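Local coordinates for protein PES4 (Saccharomyces cerevisiae S288C, PDB 6EZ7) that probably binds RNA, including messenger 3'-untranslated regions and poly(A) or poly(U) tracts, this chain being its third RNA recognition motif, at residues A[4-9]-A[44-49]; A[8-13]-A[69-74]; A[20-25]-A[55-60]. All blocks are in the same frame, centred on the assembly; numbering follows the deposited sequence.

Interaction 1. Residues A[4-9]-A[44-49]; sequences IFIKNL and AFVTYK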
loop_
_atom_site.group_PDB
_atom_site.type_symbol
_atom_site.label_atom_id
_atom_site.label_comp_id
_atom_site.label_asym_id
_atom_site.label_seq_id
_atom_site.Cartn_x
_atom_site.Cartn_y
_atom_site.Cartn_z
ATOM N N ILE A 4 2.006 -5.163 -1.629
ATOM C CA ILE A 4 2.084 -3.917 -2.377
ATOM C C ILE A 4 2.818 -2.843 -1.589
ATOM O O ILE A 4 2.935 -2.919 -0.362
ATOM C CB ILE A 4 0.682 -3.390 -2.753
ATOM C CG1 ILE A 4 -0.142 -3.117 -1.490
ATOM C CG2 ILE A 4 -0.028 -4.373 -3.671
ATOM C CD1 ILE A 4 -1.510 -2.517 -1.767
ATOM N N PHE A 5 3.334 -1.852 -2.302
ATOM C CA PHE A 5 3.851 -0.651 -1.664
ATOM C C PHE A 5 2.870 0.481 -1.894
ATOM O O PHE A 5 2.297 0.605 -2.976
ATOM C CB PHE A 5 5.229 -0.270 -2.211
ATOM C CG PHE A 5 6.355 -1.092 -1.656
ATOM C CD1 PHE A 5 6.652 -1.057 -0.305
ATOM C CD2 PHE A 5 7.131 -1.881 -2.489
ATOM C CE1 PHE A 5 7.697 -1.806 0.209
ATOM C CE2 PHE A 5 8.177 -2.630 -1.980
ATOM C CZ PHE A 5 8.455 -2.594 -0.630
ATOM N N ILE A 6 2.665 1.298 -0.871
ATOM C CA ILE A 6 1.845 2.491 -1.002
ATOM C C ILE A 6 2.703 3.685 -0.646
ATOM O O ILE A 6 3.211 3.775 0.471
ATOM C CB ILE A 6 0.613 2.444 -0.093
ATOM C CG1 ILE A 6 -0.149 1.136 -0.313
ATOM C CG2 ILE A 6 -0.276 3.650 -0.339
ATOM C CD1 ILE A 6 -0.991 0.740 0.863
ATOM N N LYS A 7 2.885 4.590 -1.599
ATOM C CA LYS A 7 3.756 5.734 -1.378
ATOM C C LYS A 7 3.016 7.034 -1.638
ATOM O O LYS A 7 1.875 7.023 -2.098
ATOM C CB LYS A 7 4.998 5.635 -2.265
ATOM C CG LYS A 7 5.710 4.292 -2.162
ATOM C CD LYS A 7 7.051 4.307 -2.871
ATOM C CE LYS A 7 8.134 4.903 -1.993
ATOM N NZ LYS A 7 9.489 4.621 -2.542
ATOM N N ASN A 8 3.680 8.147 -1.337
ATOM C CA ASN A 8 3.082 9.478 -1.412
ATOM C C ASN A 8 1.888 9.595 -0.473
ATOM O O ASN A 8 0.871 10.205 -0.804
ATOM C CB ASN A 8 2.664 9.818 -2.843
ATOM C CG ASN A 8 2.461 11.302 -3.049
ATOM O OD1 ASN A 8 3.069 12.121 -2.359
ATOM N ND2 ASN A 8 1.592 11.661 -3.990
ATOM N N LEU A 9 2.020 9.002 0.708
ATOM C CA LEU A 9 0.987 9.103 1.727
ATOM C C LEU A 9 1.141 10.395 2.511
ATOM O O LEU A 9 2.262 10.840 2.767
ATOM C CB LEU A 9 1.043 7.905 2.674
ATOM C CG LEU A 9 0.600 6.547 2.127
ATOM C CD1 LEU A 9 1.070 5.439 3.054
ATOM C CD2 LEU A 9 -0.912 6.501 1.964
ATOM N N ALA A 44 3.916 2.686 2.901
ATOM C CA ALA A 44 3.292 1.550 3.552
ATOM C C ALA A 44 3.576 0.276 2.778
ATOM O O ALA A 44 3.728 0.290 1.558
ATOM C CB ALA A 44 1.791 1.766 3.689
ATOM N N PHE A 45 3.645 -0.824 3.510
ATOM C CA PHE A 45 3.872 -2.135 2.933
ATOM C C PHE A 45 2.728 -3.026 3.379
ATOM O O PHE A 45 2.589 -3.319 4.567
ATOM C CB PHE A 45 5.232 -2.681 3.375
ATOM C CG PHE A 45 5.552 -4.049 2.844
ATOM C CD1 PHE A 45 5.748 -4.256 1.490
ATOM C CD2 PHE A 45 5.694 -5.122 3.707
ATOM C CE1 PHE A 45 6.058 -5.517 1.007
ATOM C CE2 PHE A 45 6.001 -6.382 3.230
ATOM C CZ PHE A 45 6.184 -6.578 1.877
ATOM N N VAL A 46 1.891 -3.425 2.429
ATOM C CA VAL A 46 0.681 -4.175 2.741
ATOM C C VAL A 46 0.715 -5.558 2.126
ATOM O O VAL A 46 0.972 -5.714 0.929
ATOM C CB VAL A 46 -0.577 -3.440 2.254
ATOM C CG1 VAL A 46 -1.824 -4.282 2.505
ATOM C CG2 VAL A 46 -0.693 -2.102 2.948
ATOM N N THR A 47 0.452 -6.562 2.953
ATOM C CA THR A 47 0.402 -7.937 2.486
ATOM C C THR A 47 -1.016 -8.487 2.598
ATOM O O THR A 47 -1.625 -8.459 3.666
ATOM C CB THR A 47 1.368 -8.830 3.272
ATOM O OG1 THR A 47 2.706 -8.352 3.086
ATOM C CG2 THR A 47 1.284 -10.262 2.774
ATOM N N TYR A 48 -1.535 -8.983 1.483
ATOM C CA TYR A 48 -2.873 -9.553 1.445
ATOM C C TYR A 48 -2.854 -11.051 1.716
ATOM O O TYR A 48 -1.879 -11.733 1.405
ATOM C CB TYR A 48 -3.527 -9.271 0.091
ATOM C CG TYR A 48 -3.982 -7.837 -0.038
ATOM C CD1 TYR A 48 -5.223 -7.443 0.441
ATOM C CD2 TYR A 48 -3.167 -6.876 -0.620
ATOM C CE1 TYR A 48 -5.644 -6.132 0.340
ATOM C CE2 TYR A 48 -3.581 -5.558 -0.730
ATOM C CZ TYR A 48 -4.822 -5.195 -0.251
ATOM O OH TYR A 48 -5.242 -3.890 -0.356
ATOM N N LYS A 49 -3.933 -11.558 2.302
ATOM C CA LYS A 49 -4.070 -12.994 2.505
ATOM C C LYS A 49 -4.190 -13.691 1.156
ATOM O O LYS A 49 -3.534 -14.704 0.908
ATOM C CB LYS A 49 -5.281 -13.310 3.385
ATOM C CG LYS A 49 -5.184 -12.731 4.791
ATOM C CD LYS A 49 -6.227 -13.331 5.723
ATOM C CE LYS A 49 -6.044 -12.830 7.148
ATOM N NZ LYS A 49 -7.171 -13.237 8.031
#

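Interaction 2. Residues A[8-13]-A[69-74]; sequences NLPTIT and KKLLVT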
loop_
_atom_site.group_PDB
_atom_site.type_symbol
_atom_site.label_atom_id
_atom_site.label_comp_id
_atom_site.label_asym_id
_atom_site.label_seq_id
_atom_site.Cartn_x
_atom_site.Cartn_y
_atom_site.Cartn_z
ATOM N N ASN A 8 3.680 8.147 -1.337
ATOM C CA ASN A 8 3.082 9.478 -1.412
ATOM C C ASN A 8 1.888 9.595 -0.473
ATOM O O ASN A 8 0.871 10.205 -0.804
ATOM C CB ASN A 8 2.664 9.818 -2.843
ATOM C CG ASN A 8 2.461 11.302 -3.049
ATOM O OD1 ASN A 8 3.069 12.121 -2.359
ATOM N ND2 ASN A 8 1.592 11.661 -3.990
ATOM N N LEU A 9 2.020 9.002 0.708
ATOM C CA LEU A 9 0.987 9.103 1.727
ATOM C C LEU A 9 1.141 10.395 2.511
ATOM O O LEU A 9 2.262 10.840 2.767
ATOM C CB LEU A 9 1.043 7.905 2.674
ATOM C CG LEU A 9 0.600 6.547 2.127
ATOM C CD1 LEU A 9 1.070 5.439 3.054
ATOM C CD2 LEU A 9 -0.912 6.501 1.964
ATOM N N PRO A 10 0.010 11.005 2.891
ATOM C CA PRO A 10 0.003 12.180 3.766
ATOM C C PRO A 10 0.628 11.837 5.110
ATOM O O PRO A 10 0.475 10.705 5.564
ATOM C CB PRO A 10 -1.485 12.503 3.920
ATOM C CG PRO A 10 -2.161 11.807 2.796
ATOM C CD PRO A 10 -1.349 10.587 2.516
ATOM N N THR A 11 1.312 12.787 5.736
ATOM C CA THR A 11 2.025 12.511 6.980
ATOM C C THR A 11 1.089 12.146 8.133
ATOM O O THR A 11 1.500 11.483 9.078
ATOM C CB THR A 11 2.896 13.705 7.403
ATOM O OG1 THR A 11 2.081 14.879 7.509
ATOM C CG2 THR A 11 3.995 13.948 6.378
ATOM N N ILE A 12 -0.169 12.564 8.054
ATOM C CA ILE A 12 -1.120 12.248 9.115
ATOM C C ILE A 12 -1.799 10.887 8.922
ATOM O O ILE A 12 -2.697 10.525 9.679
ATOM C CB ILE A 12 -2.203 13.347 9.249
ATOM C CG1 ILE A 12 -2.615 13.899 7.882
ATOM C CG2 ILE A 12 -1.687 14.485 10.116
ATOM C CD1 ILE A 12 -3.251 12.902 6.955
ATOM N N THR A 13 -1.372 10.148 7.901
ATOM C CA THR A 13 -1.916 8.819 7.629
ATOM C C THR A 13 -1.778 7.902 8.836
ATOM O O THR A 13 -0.723 7.848 9.470
ATOM C CB THR A 13 -1.217 8.174 6.420
ATOM O OG1 THR A 13 -1.348 9.038 5.285
ATOM C CG2 THR A 13 -1.825 6.817 6.095
ATOM N N LYS A 69 -3.318 14.011 -1.774
ATOM C CA LYS A 69 -2.127 13.338 -2.281
ATOM C C LYS A 69 -2.509 12.207 -3.222
ATOM O O LYS A 69 -3.329 11.356 -2.873
ATOM C CB LYS A 69 -1.281 12.780 -1.132
ATOM C CG LYS A 69 -0.745 13.819 -0.160
ATOM C CD LYS A 69 0.185 14.801 -0.847
ATOM C CE LYS A 69 1.029 15.554 0.170
ATOM N NZ LYS A 69 0.428 16.870 0.533
ATOM N N LYS A 70 -1.910 12.194 -4.408
ATOM C CA LYS A 70 -2.137 11.120 -5.362
ATOM C C LYS A 70 -1.285 9.917 -4.971
ATOM O O LYS A 70 -0.059 9.950 -5.076
ATOM C CB LYS A 70 -1.816 11.578 -6.787
ATOM C CG LYS A 70 -2.332 10.641 -7.858
ATOM C CD LYS A 70 -2.227 11.257 -9.243
ATOM C CE LYS A 70 -0.783 11.537 -9.611
ATOM N NZ LYS A 70 -0.650 11.948 -11.035
ATOM N N LEU A 71 -1.939 8.860 -4.505
ATOM C CA LEU A 71 -1.223 7.701 -3.994
ATOM C C LEU A 71 -0.523 6.922 -5.093
ATOM O O LEU A 71 -1.039 6.783 -6.202
ATOM C CB LEU A 71 -2.176 6.772 -3.239
ATOM C CG LEU A 71 -2.805 7.350 -1.975
ATOM C CD1 LEU A 71 -3.476 6.251 -1.168
ATOM C CD2 LEU A 71 -1.755 8.073 -1.145
ATOM N N LEU A 72 0.664 6.419 -4.770
ATOM C CA LEU A 72 1.370 5.503 -5.648
ATOM C C LEU A 72 1.251 4.102 -5.070
ATOM O O LEU A 72 1.743 3.829 -3.976
ATOM C CB LEU A 72 2.837 5.911 -5.800
ATOM C CG LEU A 72 3.745 4.944 -6.562
ATOM C CD1 LEU A 72 3.319 4.818 -8.023
ATOM C CD2 LEU A 72 5.196 5.391 -6.454
ATOM N N VAL A 73 0.571 3.221 -5.791
ATOM C CA VAL A 73 0.396 1.855 -5.327
ATOM C C VAL A 73 1.014 0.901 -6.333
ATOM O O VAL A 73 0.538 0.776 -7.461
ATOM C CB VAL A 73 -1.088 1.522 -5.108
ATOM C CG1 VAL A 73 -1.242 0.103 -4.581
ATOM C CG2 VAL A 73 -1.704 2.522 -4.142
ATOM N N THR A 74 2.098 0.247 -5.927
ATOM C CA THR A 74 2.829 -0.641 -6.822
ATOM C C THR A 74 3.046 -1.998 -6.178
ATOM O O THR A 74 2.972 -2.131 -4.962
ATOM C CB THR A 74 4.194 -0.050 -7.214
ATOM O OG1 THR A 74 4.942 0.252 -6.030
ATOM C CG2 THR A 74 4.014 1.220 -8.022
HETATM O O HOH W 1 0.173 14.437 -5.343
#

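Interaction 3. Residues A[20-25]-A[55-60]; sequences NFFSEV and EKAIKR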
loop_
_atom_site.group_PDB
_atom_site.type_symbol
_atom_site.label_atom_id
_atom_site.label_comp_id
_atom_site.label_asym_id
_atom_site.label_seq_id
_atom_site.Cartn_x
_atom_site.Cartn_y
_atom_site.Cartn_z
ATOM N N ASN A 20 -8.657 0.752 6.434
ATOM C CA ASN A 20 -9.988 1.052 5.944
ATOM C C ASN A 20 -10.056 1.139 4.426
ATOM O O ASN A 20 -10.995 0.634 3.814
ATOM C CB ASN A 20 -10.500 2.336 6.585
ATOM C CG ASN A 20 -11.013 2.098 7.984
ATOM O OD1 ASN A 20 -10.651 2.794 8.935
ATOM N ND2 ASN A 20 -11.847 1.078 8.121
ATOM N N PHE A 21 -9.054 1.753 3.812
ATOM C CA PHE A 21 -9.033 1.829 2.356
ATOM C C PHE A 21 -8.736 0.482 1.714
ATOM O O PHE A 21 -9.458 0.037 0.825
ATOM C CB PHE A 21 -8.009 2.858 1.886
ATOM C CG PHE A 21 -8.499 4.270 1.972
ATOM C CD1 PHE A 21 -9.543 4.702 1.171
ATOM C CD2 PHE A 21 -7.915 5.168 2.846
ATOM C CE1 PHE A 21 -9.998 6.004 1.245
ATOM C CE2 PHE A 21 -8.367 6.473 2.925
ATOM C CZ PHE A 21 -9.410 6.890 2.123
ATOM N N PHE A 22 -7.678 -0.175 2.168
ATOM C CA PHE A 22 -7.151 -1.306 1.414
ATOM C C PHE A 22 -7.757 -2.657 1.781
ATOM O O PHE A 22 -7.479 -3.655 1.119
ATOM C CB PHE A 22 -5.628 -1.329 1.547
ATOM C CG PHE A 22 -4.969 -0.250 0.744
ATOM C CD1 PHE A 22 -4.842 1.031 1.255
ATOM C CD2 PHE A 22 -4.555 -0.495 -0.553
ATOM C CE1 PHE A 22 -4.273 2.041 0.502
ATOM C CE2 PHE A 22 -3.979 0.512 -1.313
ATOM C CZ PHE A 22 -3.840 1.780 -0.786
ATOM N N SER A 23 -8.606 -2.689 2.804
ATOM C CA SER A 23 -9.360 -3.904 3.107
ATOM C C SER A 23 -10.586 -4.022 2.210
ATOM O O SER A 23 -11.278 -5.043 2.218
ATOM C CB SER A 23 -9.791 -3.934 4.572
ATOM O OG SER A 23 -8.668 -3.906 5.433
ATOM N N GLU A 24 -10.854 -2.977 1.437
ATOM C CA GLU A 24 -12.005 -2.971 0.541
ATOM C C GLU A 24 -11.846 -3.952 -0.618
ATOM O O GLU A 24 -12.831 -4.343 -1.240
ATOM C CB GLU A 24 -12.252 -1.562 -0.002
ATOM C CG GLU A 24 -12.654 -0.553 1.063
ATOM C CD GLU A 24 -13.913 -0.961 1.812
ATOM O OE1 GLU A 24 -14.853 -1.476 1.169
ATOM O OE2 GLU A 24 -13.960 -0.772 3.047
ATOM N N VAL A 25 -10.609 -4.345 -0.912
ATOM C CA VAL A 25 -10.360 -5.267 -2.016
ATOM C C VAL A 25 -10.243 -6.708 -1.534
ATOM O O VAL A 25 -10.384 -7.648 -2.318
ATOM C CB VAL A 25 -9.081 -4.894 -2.787
ATOM C CG1 VAL A 25 -9.232 -3.528 -3.430
ATOM C CG2 VAL A 25 -7.895 -4.907 -1.863
ATOM N N GLU A 55 -3.303 -7.471 -6.571
ATOM C CA GLU A 55 -3.448 -6.917 -7.913
ATOM C C GLU A 55 -4.657 -5.991 -7.981
ATOM O O GLU A 55 -4.615 -4.942 -8.626
ATOM C CB GLU A 55 -3.581 -8.030 -8.950
ATOM C CG GLU A 55 -3.402 -7.563 -10.384
ATOM C CD GLU A 55 -2.095 -6.821 -10.595
ATOM O OE1 GLU A 55 -1.039 -7.332 -10.162
ATOM O OE2 GLU A 55 -2.126 -5.723 -11.192
ATOM N N LYS A 56 -5.733 -6.386 -7.310
ATOM C CA LYS A 56 -6.938 -5.569 -7.262
ATOM C C LYS A 56 -6.641 -4.226 -6.612
ATOM O O LYS A 56 -7.110 -3.188 -7.077
ATOM C CB LYS A 56 -8.051 -6.294 -6.503
ATOM C CG LYS A 56 -8.651 -7.467 -7.262
ATOM C CD LYS A 56 -9.485 -8.352 -6.348
ATOM C CE LYS A 56 -10.619 -7.571 -5.703
ATOM N NZ LYS A 56 -11.306 -8.368 -4.647
ATOM N N ALA A 57 -5.854 -4.257 -5.538
ATOM C CA ALA A 57 -5.498 -3.046 -4.801
ATOM C C ALA A 57 -4.737 -2.062 -5.680
ATOM O O ALA A 57 -4.995 -0.861 -5.648
ATOM C CB ALA A 57 -4.673 -3.397 -3.566
ATOM N N ILE A 58 -3.788 -2.576 -6.455
ATOM C CA ILE A 58 -3.047 -1.744 -7.393
ATOM C C ILE A 58 -3.992 -1.134 -8.428
ATOM O O ILE A 58 -3.961 0.071 -8.683
ATOM C CB ILE A 58 -1.951 -2.549 -8.111
ATOM C CG1 ILE A 58 -0.916 -3.051 -7.103
ATOM C CG2 ILE A 58 -1.290 -1.706 -9.193
ATOM C CD1 ILE A 58 0.082 -4.023 -7.696
ATOM N N LYS A 59 -4.843 -1.969 -9.012
ATOM C CA LYS A 59 -5.761 -1.501 -10.045
ATOM C C LYS A 59 -6.743 -0.469 -9.508
ATOM O O LYS A 59 -7.113 0.475 -10.210
ATOM C CB LYS A 59 -6.527 -2.676 -10.659
ATOM C CG LYS A 59 -5.714 -3.491 -11.649
ATOM C CD LYS A 59 -6.616 -4.269 -12.596
ATOM C CE LYS A 59 -7.030 -5.609 -12.009
ATOM N NZ LYS A 59 -6.053 -6.684 -12.342
ATOM N N ARG A 60 -7.161 -0.641 -8.261
ATOM C CA ARG A 60 -8.192 0.225 -7.710
ATOM C C ARG A 60 -7.642 1.474 -7.028
ATOM O O ARG A 60 -8.297 2.518 -7.042
ATOM C CB ARG A 60 -9.071 -0.565 -6.737
ATOM C CG ARG A 60 -9.819 -1.707 -7.420
ATOM C CD ARG A 60 -10.705 -2.472 -6.459
ATOM N NE ARG A 60 -11.562 -1.587 -5.676
ATOM C CZ ARG A 60 -12.416 -2.008 -4.749
ATOM N NH1 ARG A 60 -12.529 -3.304 -4.488
ATOM N NH2 ARG A 60 -13.155 -1.133 -4.082
#

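Interaction 1. Residues A[4-9]-A[44-49]
Ile-6 and Val-46 meet through their outer methyls, CD1 of Ile-6 resting 3.5 Å from CG2 of Val-46, in the apolar centre of two antiparallel central strands of an RNA recognition motif. Beside them Ala-44 presents CB to CB of Ile-6 and to CD1 of Leu-9. Ile-4 lies alongside Val-46, its CG1 standing between backbone N and carbonyl carbon (chi1 61°), and its CD1 reaches the ring edge of Tyr-48, 3.8 Å from CE2. The opposite face carries Phe-5 and Phe-45, a non-hydrogen-bonded pair whose rings meet obliquely, planes at 42°, with CE1 of Phe-5 3.4 Å from CD1 of Phe-45. Phe-5 in the RNP2 strand and Phe-45 in the RNP1 strand occupy the aromatic positions that in this family usually stack on RNA bases, and probably do so here. Four backbone bonds join the strands: Ile-4 N to Val-46 O (2.8 Å) and Val-46 N to Ile-4 O form one pair, Ile-6 N to Ala-44 O and Ala-44 N to Ile-6 O the other. Strand 69-75 flanks 3-9 and strand 28-33 flanks 42-48, while helices 15-22 and 51-61 cover the aliphatic face, where the Tyr-48 hydroxyl bonds to Phe-22 O.

Interaction 2. Residues A[8-13]-A[69-74]
Asn-8 turns its side chain toward Lys-70, the amide reaching the backbone rather than the lysine side chain. With CG anti to the backbone N (chi1 -162°), ND2 comes within 2.6 Å of Lys-70 O. The bond is nearly straight at the hydrogen (161°), and the oxygen lies close to the plane of the amide; seen from the acceptor, however, ND2 stands above the carbonyl plane, 42° out of it. A water accepts from Lys-70 N at 3.2 Å and, weakly, from the same ND2. Leu-71 runs obliquely against Leu-9, and its CD2 is the methyl that does most of the touching: it lies 3.6 Å from CD2 of Leu-9 and 3.4 Å from Asn-8 O. That carbonyl oxygen is buried without a polar partner, covered also by CB of Lys-69. Farther along, the Pro-10 ring and the aliphatic part of Lys-69 pass in opposite directions, CG to CG 3.8 Å, and the lysine chain then bends away. A type I turn from Pro-10 to Thr-13 follows, leading toward helix 15-22. In the RRM sheet, neighbouring strands 3-9 and 69-75 pair just before (Lys-7 with Leu-72); at the Asn-8 corner the amide links them instead.

Interaction 3. Residues A[20-25]-A[55-60]
Lys-56 NZ donates to Val-25 O at 2.6 Å, lying in the plane of that carbonyl, and so ties the second helix of the RNA recognition motif to the chain that leaves the first. In this beta-alpha-beta-beta-alpha-beta fold both helices pack on one face of the sheet, and here residues 22-25, from the last part of helix 15-22 onward, meet the side of helix 51-61. The lysine chain is extended except for a bend at chi3 (59°), which turns CE and NZ onto the carbonyl oxygen. Asp-53 is a second partner of the ammonium, through a long, weak ion pair.

Val-25 is the apolar centre, pointing into helix 51-61 and touching three of its residues with different atoms. CB faces CB of Lys-56, CG2 rests 3.9 Å from CB of Ala-57, and CG1 lies over one face of the Arg-60 guanidinium. The arginine and valine side chains run past each other in opposite directions, CG1 also meeting CD of Arg-60 at 3.5 Å. Ala-57 is small enough for the helix to come close, its CA 6.0 Å from CA of Val-25. Ala-57 CB also lies at the edge of the Phe-22 ring, CD2 to CB 4.2 Å; the ring is also packed on Ile-4 and Ile-6 of the sheet, and Tyr-61 meets it from helix 51-61.

At the outer margin Arg-60 makes a weak bond to a backbone carbonyl and no close ion pair with the Glu-24 carboxylate: OE1 of Glu-24 and NH2 of Arg-60 are 5.5 Å apart. The weak bond runs from Arg-60 NH1 to Glu-24 O, 3.4 Å long and bent to 132° at the hydrogen.

How the interactions relate
Interaction 1 is the most central and most buried, its aliphatic face in the core, its two phenylalanines partly exposed on the other; interactions 2 and 3 lie toward the margins. Interactions 1 and 2 share strand 3-9, with Phe-5 and Lys-7 bonded through backbone N to Thr-74 O and Leu-72 O. Regular backbone pairing dominates the first; a side-chain amide takes over at the corner of strand 3-9 in the second. Interaction 3 joins the two helices instead, through a lysine and an arginine directed at backbone carbonyls, and through apolar contacts of Val-25, Ala-57 and Phe-22. Phe-22 and Ala-57 bring it onto the aliphatic face of interaction 1, and Ile-58 packs against Val-73 of interaction 2.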